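PDB 3ILK: uncharacterized tRNA/rRNA methyltransferase HI0380 from Haemophilus influenzae, which probably binds RNA and methylates it with S-adenosyl-L-methionine as methyl donor, as other TrmH-family (SPOUT) methyltransferases do, although its own substrate is not established. Local coordinates for residues N7-L12 against N61-D66; I111-E116 against Q150-E155; F187-R192 against G228-V233. All blocks are in the same frame, centred on the assembly; numbering follows the deposited sequence.

Interaction 1: N7-L12 against N61-D66; sequences NIRIVL and NARVVD
Arg9 NH1 is gripped by two backbone carbonyls, those of Ala71 and Asp73 at and just beyond the end of helix 68-71, while Arg63 brings its NH1 over one face of the same guanidinium group. No hydrogen bond joins the two arginines. Arg63 NH1 sits 2.9 Å above the Arg9 guanidinium plane, displaced toward the rim, and lies 3.3 Å from Arg9 CZ. The closest atoms are Arg9 NH2 and Arg63 NH1, both donors, 3.1 Å apart. The planes are inclined by 34°, so this is a tilted, offset approach of like charges, and the two long side chains run across each other at about a right angle. Arg9 is straight as far as CD and then bends at chi3 (-53°), which turns its guanidinium aside and brings one face to Arg63 NH1; Arg63 is extended from CG to NE and comes in from the solvent-exposed edge of the sheet. The carbonyls at the helix end probably offset part of the positive charge on Arg9. The backbones of the two segments do not meet, because strand 35-39 runs between strands 8-13 and 63-65, and the Arg9 side chain also touches Cys37 on that middle strand. The arginines therefore bridge over one intervening strand, on the face of the sheet where helix 68-71 packs. This is one flank of the parallel, Rossmann-like alpha/beta sheet of the SPOUT fold, with 63-65 as its outermost strand on this side.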
loop_
_atom_site.group_PDB
_atom_site.type_symbol
_atom_site.label_atom_id
_atom_site.label_comp_id
_atom_site.label_asym_id
_atom_site.label_seq_id
_atom_site.Cartn_x
_atom_site.Cartn_y
_atom_site.Cartn_z
ATOM N N ASN A 7 17.713 -17.560 -3.378
ATOM C CA ASN A 7 18.149 -18.245 -2.157
ATOM C C ASN A 7 17.018 -18.555 -1.139
ATOM O O ASN A 7 17.322 -18.870 0.033
ATOM C CB ASN A 7 19.334 -17.528 -1.448
ATOM C CG ASN A 7 18.931 -16.193 -0.749
ATOM O OD1 ASN A 7 19.718 -15.603 0.033
ATOM N ND2 ASN A 7 17.725 -15.713 -1.036
ATOM N N ILE A 8 15.741 -18.465 -1.557
ATOM C CA ILE A 8 14.608 -18.765 -0.642
ATOM C C ILE A 8 13.817 -19.969 -1.168
ATOM O O ILE A 8 13.248 -19.913 -2.236
ATOM C CB ILE A 8 13.601 -17.587 -0.511
ATOM C CG1 ILE A 8 14.288 -16.297 0.027
ATOM C CG2 ILE A 8 12.369 -18.018 0.309
ATOM C CD1 ILE A 8 13.488 -14.948 -0.340
ATOM N N ARG A 9 13.821 -21.046 -0.409
ATOM C CA ARG A 9 13.055 -22.233 -0.774
ATOM C C ARG A 9 11.714 -22.176 -0.074
ATOM O O ARG A 9 11.660 -22.108 1.161
ATOM C CB ARG A 9 13.829 -23.507 -0.368
ATOM C CG ARG A 9 13.112 -24.852 -0.748
ATOM C CD ARG A 9 13.928 -26.075 -0.350
ATOM N NE ARG A 9 15.308 -26.020 -0.866
ATOM C CZ ARG A 9 16.353 -26.694 -0.385
ATOM N NH1 ARG A 9 16.251 -27.537 0.654
ATOM N NH2 ARG A 9 17.542 -26.493 -0.945
ATOM N N ILE A 10 10.643 -22.292 -0.845
ATOM C CA ILE A 10 9.294 -22.402 -0.322
ATOM C C ILE A 10 8.958 -23.897 -0.191
ATOM O O ILE A 10 8.996 -24.628 -1.170
ATOM C CB ILE A 10 8.284 -21.673 -1.267
ATOM C CG1 ILE A 10 8.582 -20.160 -1.349
ATOM C CG2 ILE A 10 6.795 -21.920 -0.867
ATOM C CD1 ILE A 10 8.358 -19.396 -0.056
ATOM N N VAL A 11 8.663 -24.352 1.025
ATOM C CA VAL A 11 8.358 -25.771 1.217
ATOM C C VAL A 11 6.883 -25.953 1.549
ATOM O O VAL A 11 6.381 -25.343 2.459
ATOM C CB VAL A 11 9.204 -26.385 2.369
ATOM C CG1 VAL A 11 8.847 -27.916 2.522
ATOM C CG2 VAL A 11 10.767 -26.075 2.157
ATOM N N LEU A 12 6.190 -26.829 0.834
ATOM C CA LEU A 12 4.813 -27.123 1.135
ATOM C C LEU A 12 4.653 -28.571 1.671
ATOM O O LEU A 12 4.865 -29.591 0.924
ATOM C CB LEU A 12 3.955 -26.957 -0.134
ATOM C CG LEU A 12 4.124 -25.718 -1.020
ATOM C CD1 LEU A 12 3.089 -25.748 -2.213
ATOM C CD2 LEU A 12 3.999 -24.399 -0.240
ATOM N N ASN A 61 10.128 -27.572 -11.939
ATOM C CA ASN A 61 11.433 -27.601 -11.280
ATOM C C ASN A 61 11.371 -27.903 -9.796
ATOM O O ASN A 61 12.387 -27.999 -9.141
ATOM C CB ASN A 61 12.204 -26.305 -11.604
ATOM C CG ASN A 61 12.676 -26.258 -13.083
ATOM O OD1 ASN A 61 12.388 -25.325 -13.806
ATOM N ND2 ASN A 61 13.394 -27.264 -13.509
ATOM N N ALA A 62 10.178 -28.065 -9.248
ATOM C CA ALA A 62 10.040 -28.311 -7.823
ATOM C C ALA A 62 10.715 -29.595 -7.404
ATOM O O ALA A 62 10.697 -30.585 -8.113
ATOM C CB ALA A 62 8.574 -28.319 -7.382
ATOM N N ARG A 63 11.397 -29.521 -6.257
ATOM C CA ARG A 63 11.790 -30.683 -5.512
ATOM C C ARG A 63 10.582 -31.434 -4.945
ATOM O O ARG A 63 9.569 -30.842 -4.595
ATOM C CB ARG A 63 12.648 -30.276 -4.333
ATOM C CG ARG A 63 13.928 -29.858 -4.744
ATOM C CD ARG A 63 14.815 -29.626 -3.533
ATOM N NE ARG A 63 16.011 -29.002 -4.073
ATOM C CZ ARG A 63 17.145 -28.850 -3.422
ATOM N NH1 ARG A 63 17.253 -29.282 -2.166
ATOM N NH2 ARG A 63 18.155 -28.276 -4.062
ATOM N N VAL A 64 10.750 -32.745 -4.835
ATOM C CA VAL A 64 9.762 -33.580 -4.194
ATOM C C VAL A 64 10.454 -34.589 -3.322
ATOM O O VAL A 64 11.126 -35.508 -3.811
ATOM C CB VAL A 64 8.891 -34.303 -5.175
ATOM C CG1 VAL A 64 7.753 -34.948 -4.397
ATOM C CG2 VAL A 64 8.349 -33.332 -6.179
ATOM N N VAL A 65 10.247 -34.423 -2.017
ATOM C CA VAL A 65 10.902 -35.273 -1.027
ATOM C C VAL A 65 9.857 -35.848 -0.059
ATOM O O VAL A 65 8.684 -35.405 -0.026
ATOM C CB VAL A 65 12.053 -34.520 -0.242
ATOM C CG1 VAL A 65 13.152 -33.998 -1.227
ATOM C CG2 VAL A 65 11.506 -33.346 0.655
ATOM N N ASP A 66 10.330 -36.811 0.727
ATOM C CA ASP A 66 9.537 -37.581 1.653
ATOM C C ASP A 66 9.693 -37.122 3.111
ATOM O O ASP A 66 9.027 -37.645 3.969
ATOM C CB ASP A 66 9.988 -39.058 1.561
ATOM C CG ASP A 66 8.885 -40.002 1.878
ATOM O OD1 ASP A 66 7.717 -39.544 1.840
ATOM O OD2 ASP A 66 9.160 -41.208 2.125
#

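Interaction 2: I111-E116 against Q150-E155; sequences IVFGRE and QLVSYE
The Phe113 ring turns its edge to Val152: CB of the valine lies in the plane of the ring, 3.9 Å from Phe113 CZ, and the two side chains meet head-on from facing backbones. Val152 CG2 spans the far rim, 3.9 Å from both Phe113 CZ and Phe113 CE2. Leu145, Ala148 and Val149, from earlier turns of the same helix, also touch the ring, and Ile10 reaches it from the neighbouring strand. The other methyl of Val152, CG1, meets Ile111 tip to tip, 4.2 Å from Ile111 CD1. Valine is thus forked between two side chains of strand 109-113: CG1, anti to the backbone N (chi1 168°), meets the isoleucine and also comes near Phe113 CZ, while CG2 and CB meet the ring edge. Ile111 and Phe113 are alternate residues and share one face of the sheet; Val112 between them faces the other way. All three touching residues are buried, and the contact is entirely apolar.

Gly114, the first residue after the strand, by similarity binds S-adenosyl-L-methionine; the Phe113 and Val152 side chains lie about 4 Å from those of Thr81 and Ile134 respectively, also assigned to that site by similarity. The far side of the helix faces the second subunit, where Tyr154 and Glu155 bond to Glu155 and Tyr154 of that subunit. Helix 145-169 is thus pressed between sheet and partner chain, beside the probable cofactor pocket, consistent with the C-terminal, trefoil-knotted part of the SPOUT catalytic domain.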
loop_
_atom_site.group_PDB
_atom_site.type_symbol
_atom_site.label_atom_id
_atom_site.label_comp_id
_atom_site.label_asym_id
_atom_site.label_seq_id
_atom_site.Cartn_x
_atom_site.Cartn_y
_atom_site.Cartn_z
ATOM N N ILE A 111 11.219 -21.419 3.945
ATOM C CA ILE A 111 9.994 -21.110 4.635
ATOM C C ILE A 111 9.023 -22.259 4.428
ATOM O O ILE A 111 8.677 -22.559 3.296
ATOM C CB ILE A 111 9.441 -19.767 4.153
ATOM C CG1 ILE A 111 10.583 -18.694 4.198
ATOM C CG2 ILE A 111 8.269 -19.363 5.012
ATOM C CD1 ILE A 111 10.181 -17.382 3.545
ATOM N N VAL A 112 8.547 -22.848 5.538
ATOM C CA VAL A 112 7.821 -24.091 5.527
ATOM C C VAL A 112 6.404 -23.760 5.895
ATOM O O VAL A 112 6.152 -23.152 6.934
ATOM C CB VAL A 112 8.431 -25.177 6.514
ATOM C CG1 VAL A 112 7.741 -26.558 6.302
ATOM C CG2 VAL A 112 10.002 -25.296 6.288
ATOM N N PHE A 113 5.511 -24.169 5.009
ATOM C CA PHE A 113 4.066 -24.033 5.134
ATOM C C PHE A 113 3.513 -25.368 5.551
ATOM O O PHE A 113 3.580 -26.370 4.784
ATOM C CB PHE A 113 3.480 -23.526 3.809
ATOM C CG PHE A 113 3.912 -22.109 3.468
ATOM C CD1 PHE A 113 5.172 -21.854 2.895
ATOM C CD2 PHE A 113 3.066 -21.036 3.733
ATOM C CE1 PHE A 113 5.570 -20.548 2.591
ATOM C CE2 PHE A 113 3.462 -19.735 3.453
ATOM C CZ PHE A 113 4.723 -19.489 2.890
ATOM N N GLY A 114 2.957 -25.404 6.773
ATOM C CA GLY A 114 2.510 -26.664 7.342
ATOM C C GLY A 114 1.159 -26.915 6.756
ATOM O O GLY A 114 0.605 -26.055 6.062
ATOM N N ARG A 115 0.635 -28.100 7.023
ATOM C CA ARG A 115 -0.688 -28.489 6.601
ATOM C C ARG A 115 -1.801 -27.573 7.132
ATOM O O ARG A 115 -1.832 -27.220 8.321
ATOM C CB ARG A 115 -0.938 -29.904 7.101
ATOM C CG ARG A 115 0.140 -30.901 6.694
ATOM C CD ARG A 115 0.403 -31.998 7.780
ATOM N NE ARG A 115 1.553 -31.571 8.593
ATOM C CZ ARG A 115 2.685 -32.261 8.762
ATOM N NH1 ARG A 115 3.641 -31.752 9.488
ATOM N NH2 ARG A 115 2.869 -33.447 8.196
ATOM N N GLU A 116 -2.739 -27.229 6.240
ATOM C CA GLU A 116 -3.932 -26.468 6.574
ATOM C C GLU A 116 -4.660 -27.145 7.765
ATOM O O GLU A 116 -4.834 -28.350 7.791
ATOM C CB GLU A 116 -4.831 -26.418 5.326
ATOM C CG GLU A 116 -5.561 -25.081 5.073
ATOM C CD GLU A 116 -6.108 -24.965 3.647
ATOM O OE1 GLU A 116 -5.297 -24.928 2.669
ATOM O OE2 GLU A 116 -7.371 -24.895 3.508
ATOM N N GLN A 150 1.007 -16.397 -1.065
ATOM C CA GLN A 150 0.835 -15.062 -1.697
ATOM C C GLN A 150 1.285 -13.984 -0.713
ATOM O O GLN A 150 2.140 -13.163 -1.054
ATOM C CB GLN A 150 -0.621 -14.853 -2.111
ATOM C CG GLN A 150 -0.921 -13.630 -3.033
ATOM C CD GLN A 150 -0.112 -13.571 -4.330
ATOM O OE1 GLN A 150 0.968 -12.989 -4.334
ATOM N NE2 GLN A 150 -0.662 -14.099 -5.460
ATOM N N LEU A 151 0.771 -14.023 0.524
ATOM C CA LEU A 151 1.047 -12.928 1.469
ATOM C C LEU A 151 2.475 -12.925 1.909
ATOM O O LEU A 151 3.099 -11.855 2.037
ATOM C CB LEU A 151 0.179 -13.018 2.731
ATOM C CG LEU A 151 -1.298 -12.679 2.715
ATOM C CD1 LEU A 151 -1.715 -12.350 4.126
ATOM C CD2 LEU A 151 -1.557 -11.480 1.818
ATOM N N VAL A 152 3.034 -14.104 2.138
ATOM C CA VAL A 152 4.467 -14.126 2.658
ATOM C C VAL A 152 5.401 -13.662 1.520
ATOM O O VAL A 152 6.372 -12.901 1.746
ATOM C CB VAL A 152 4.853 -15.548 3.099
ATOM C CG1 VAL A 152 6.387 -15.679 3.351
ATOM C CG2 VAL A 152 4.043 -15.959 4.327
ATOM N N SER A 153 5.096 -14.128 0.301
ATOM C CA SER A 153 5.872 -13.771 -0.932
ATOM C C SER A 153 5.839 -12.277 -1.161
ATOM O O SER A 153 6.872 -11.655 -1.487
ATOM C CB SER A 153 5.272 -14.448 -2.187
ATOM O OG SER A 153 5.327 -15.860 -2.098
ATOM N N TYR A 154 4.652 -11.686 -1.005
ATOM C CA TYR A 154 4.495 -10.262 -1.152
ATOM C C TYR A 154 5.397 -9.497 -0.101
ATOM O O TYR A 154 6.079 -8.598 -0.448
ATOM C CB TYR A 154 3.027 -9.876 -1.038
ATOM C CG TYR A 154 2.801 -8.406 -0.713
ATOM C CD1 TYR A 154 2.858 -7.416 -1.722
ATOM C CD2 TYR A 154 2.531 -8.006 0.563
ATOM C CE1 TYR A 154 2.653 -6.076 -1.417
ATOM C CE2 TYR A 154 2.321 -6.648 0.869
ATOM C CZ TYR A 154 2.383 -5.702 -0.131
ATOM O OH TYR A 154 2.162 -4.366 0.136
ATOM N N GLU A 155 5.384 -9.888 1.159
ATOM C CA GLU A 155 6.188 -9.197 2.177
ATOM C C GLU A 155 7.657 -9.429 1.871
ATOM O O GLU A 155 8.466 -8.534 2.037
ATOM C CB GLU A 155 5.854 -9.689 3.602
ATOM C CG GLU A 155 4.603 -9.102 4.263
ATOM C CD GLU A 155 4.641 -7.592 4.531
ATOM O OE1 GLU A 155 3.847 -7.127 5.355
ATOM O OE2 GLU A 155 5.465 -6.858 3.952
#

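Interaction 3: F187-R192 against G228-V233; sequences FDYTER and GMLSAV
Tyr189 lays one face of its ring over Leu230, whose CB stands 3.8 Å from the ring centroid and 18° off the normal, a CH-pi contact placed toward the CE2 side of the ring. The side chains lie antiparallel alongside one another, so the leucine continues back along the tyrosine and brings Leu230 CD1 to 3.7 Å from Tyr189 CD2. A chi1 of -168° swings the tyrosine ring away from its own backbone N and across to the other helix, and its hydroxyl arrives beside Ser231: Ser231 OG lies in the plane of the ring at its edge, 3.0 Å from Tyr189 OH. The hydroxyl is hydrogen-bonded to Glu234, one turn beyond Leu230, which helps fix the rotation of the ring. Ser231 OG bonds to the carbonyl of Asn227 in its own helix.

The same leucine methyl, CD1, also meets Thr190, whose OG1 approaches it to 3.4 Å; Leu230 CD2 lies nearer Thr190 CA. Thr190 OG1 is satisfied by the carbonyl of Phe186 one turn back, so the methyl packs on a hydroxyl already engaged. Within these segments the closest CA pair is Thr190 and Leu230, 6.7 Å apart.

The axes of the two helical segments pass 10.3 Å apart and run in similar directions, 28° from parallel. Helix 204-216 connects them in sequence and covers another side of helix 180-197, where Phe187 stacks edge-to-face on Tyr214. Helix 220-240 also meets the second subunit: Met229 and Val233 pack on Tyr194 of that chain, and Ala232 on its Phe199.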
loop_
_atom_site.group_PDB
_atom_site.type_symbol
_atom_site.label_atom_id
_atom_site.label_comp_id
_atom_site.label_asym_id
_atom_site.label_seq_id
_atom_site.Cartn_x
_atom_site.Cartn_y
_atom_site.Cartn_z
ATOM N N PHE A 187 13.974 35.047 5.398
ATOM C CA PHE A 187 13.065 35.495 6.454
ATOM C C PHE A 187 12.894 37.002 6.361
ATOM O O PHE A 187 11.772 37.473 6.324
ATOM C CB PHE A 187 13.512 35.059 7.859
ATOM C CG PHE A 187 13.514 33.569 8.072
ATOM C CD1 PHE A 187 12.383 32.795 7.751
ATOM C CD2 PHE A 187 14.620 32.946 8.636
ATOM C CE1 PHE A 187 12.382 31.415 7.962
ATOM C CE2 PHE A 187 14.638 31.577 8.849
ATOM C CZ PHE A 187 13.529 30.807 8.504
ATOM N N ASP A 188 13.994 37.756 6.276
ATOM C CA ASP A 188 13.896 39.203 6.033
ATOM C C ASP A 188 13.079 39.562 4.787
ATOM O O ASP A 188 12.320 40.527 4.801
ATOM C CB ASP A 188 15.293 39.833 5.995
ATOM C CG ASP A 188 16.052 39.566 7.266
ATOM O OD1 ASP A 188 17.200 40.077 7.470
ATOM O OD2 ASP A 188 15.453 38.841 8.095
ATOM N N TYR A 189 13.210 38.755 3.739
ATOM C CA TYR A 189 12.477 38.943 2.497
ATOM C C TYR A 189 10.957 38.699 2.692
ATOM O O TYR A 189 10.156 39.528 2.288
ATOM C CB TYR A 189 13.085 38.047 1.401
ATOM C CG TYR A 189 12.636 38.298 -0.054
ATOM C CD1 TYR A 189 11.986 39.481 -0.438
ATOM C CD2 TYR A 189 12.942 37.362 -1.052
ATOM C CE1 TYR A 189 11.651 39.719 -1.757
ATOM C CE2 TYR A 189 12.571 37.563 -2.397
ATOM C CZ TYR A 189 11.931 38.748 -2.740
ATOM O OH TYR A 189 11.579 38.978 -4.055
ATOM N N THR A 190 10.578 37.559 3.284
ATOM C CA THR A 190 9.195 37.294 3.714
ATOM C C THR A 190 8.636 38.474 4.550
ATOM O O THR A 190 7.539 38.978 4.267
ATOM C CB THR A 190 9.112 35.984 4.539
ATOM O OG1 THR A 190 9.577 34.874 3.755
ATOM C CG2 THR A 190 7.683 35.715 5.032
ATOM N N GLU A 191 9.397 38.911 5.556
ATOM C CA GLU A 191 8.984 40.022 6.437
ATOM C C GLU A 191 8.701 41.311 5.685
ATOM O O GLU A 191 7.584 41.847 5.752
ATOM C CB GLU A 191 10.042 40.365 7.474
ATOM C CG GLU A 191 10.672 39.209 8.211
ATOM C CD GLU A 191 11.610 39.674 9.312
ATOM O OE1 GLU A 191 11.324 40.730 9.937
ATOM O OE2 GLU A 191 12.632 38.980 9.552
ATOM N N ARG A 192 9.734 41.825 5.014
ATOM C CA ARG A 192 9.592 43.001 4.161
ATOM C C ARG A 192 8.346 42.933 3.250
ATOM O O ARG A 192 7.540 43.870 3.217
ATOM C CB ARG A 192 10.850 43.238 3.317
ATOM C CG ARG A 192 10.707 44.503 2.462
ATOM C CD ARG A 192 11.953 44.873 1.703
ATOM N NE ARG A 192 11.955 44.310 0.356
ATOM C CZ ARG A 192 12.852 43.432 -0.070
ATOM N NH1 ARG A 192 13.812 43.022 0.752
ATOM N NH2 ARG A 192 12.796 42.975 -1.315
ATOM N N GLY A 228 11.221 32.198 -4.852
ATOM C CA GLY A 228 10.622 32.444 -6.163
ATOM C C GLY A 228 9.187 32.952 -6.081
ATOM O O GLY A 228 8.759 33.769 -6.911
HETATM N N MSE A 229 8.444 32.450 -5.099
HETATM C CA MSE A 229 7.096 32.971 -4.802
HETATM C C MSE A 229 7.177 34.440 -4.280
HETATM O O MSE A 229 6.454 35.306 -4.756
HETATM C CB MSE A 229 6.347 32.051 -3.831
HETATM C CG MSE A 229 6.170 30.617 -4.392
HETATM SE SE MSE A 229 5.684 29.196 -3.114
HETATM C CE MSE A 229 3.731 29.293 -3.314
ATOM N N LEU A 230 8.059 34.716 -3.332
ATOM C CA LEU A 230 8.236 36.104 -2.845
ATOM C C LEU A 230 8.566 37.132 -3.942
ATOM O O LEU A 230 8.084 38.279 -3.898
ATOM C CB LEU A 230 9.281 36.175 -1.735
ATOM C CG LEU A 230 8.948 35.405 -0.464
ATOM C CD1 LEU A 230 10.180 35.361 0.431
ATOM C CD2 LEU A 230 7.759 36.000 0.268
ATOM N N SER A 231 9.383 36.710 -4.912
ATOM C CA SER A 231 9.698 37.528 -6.076
ATOM C C SER A 231 8.475 37.685 -6.949
ATOM O O SER A 231 8.223 38.767 -7.488
ATOM C CB SER A 231 10.839 36.910 -6.863
ATOM O OG SER A 231 11.917 36.681 -5.957
ATOM N N ALA A 232 7.710 36.611 -7.086
ATOM C CA ALA A 232 6.463 36.682 -7.836
ATOM C C ALA A 232 5.512 37.742 -7.230
ATOM O O ALA A 232 5.062 38.636 -7.938
ATOM C CB ALA A 232 5.834 35.320 -7.949
ATOM N N VAL A 233 5.255 37.661 -5.926
ATOM C CA VAL A 233 4.484 38.672 -5.174
ATOM C C VAL A 233 5.096 40.103 -5.264
ATOM O O VAL A 233 4.358 41.088 -5.451
ATOM C CB VAL A 233 4.317 38.249 -3.666
ATOM C CG1 VAL A 233 3.502 39.283 -2.876
ATOM C CG2 VAL A 233 3.631 36.887 -3.577
#

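From the N terminus, interaction 1 closes the first loop, reaching from strand 8-13 across strand 35-39 to edge strand 63-65. Interaction 2 then joins strand 109-113 to helix 145-169, and interaction 3 closes last, between helices 180-197 and 220-240. The three follow in series; none nests in or crosses another. Interactions 1 and 2 share a sheet, since strands 8-13 and 109-113 are neighbours: Val11 N to Ile111 O, 2.9 Å, is a probable hydrogen bond. Interaction 3 belongs to the C-terminal helices, its centre about 57 Å from that of interaction 2. Both interactions 2 and 3 include segments that touch the second subunit.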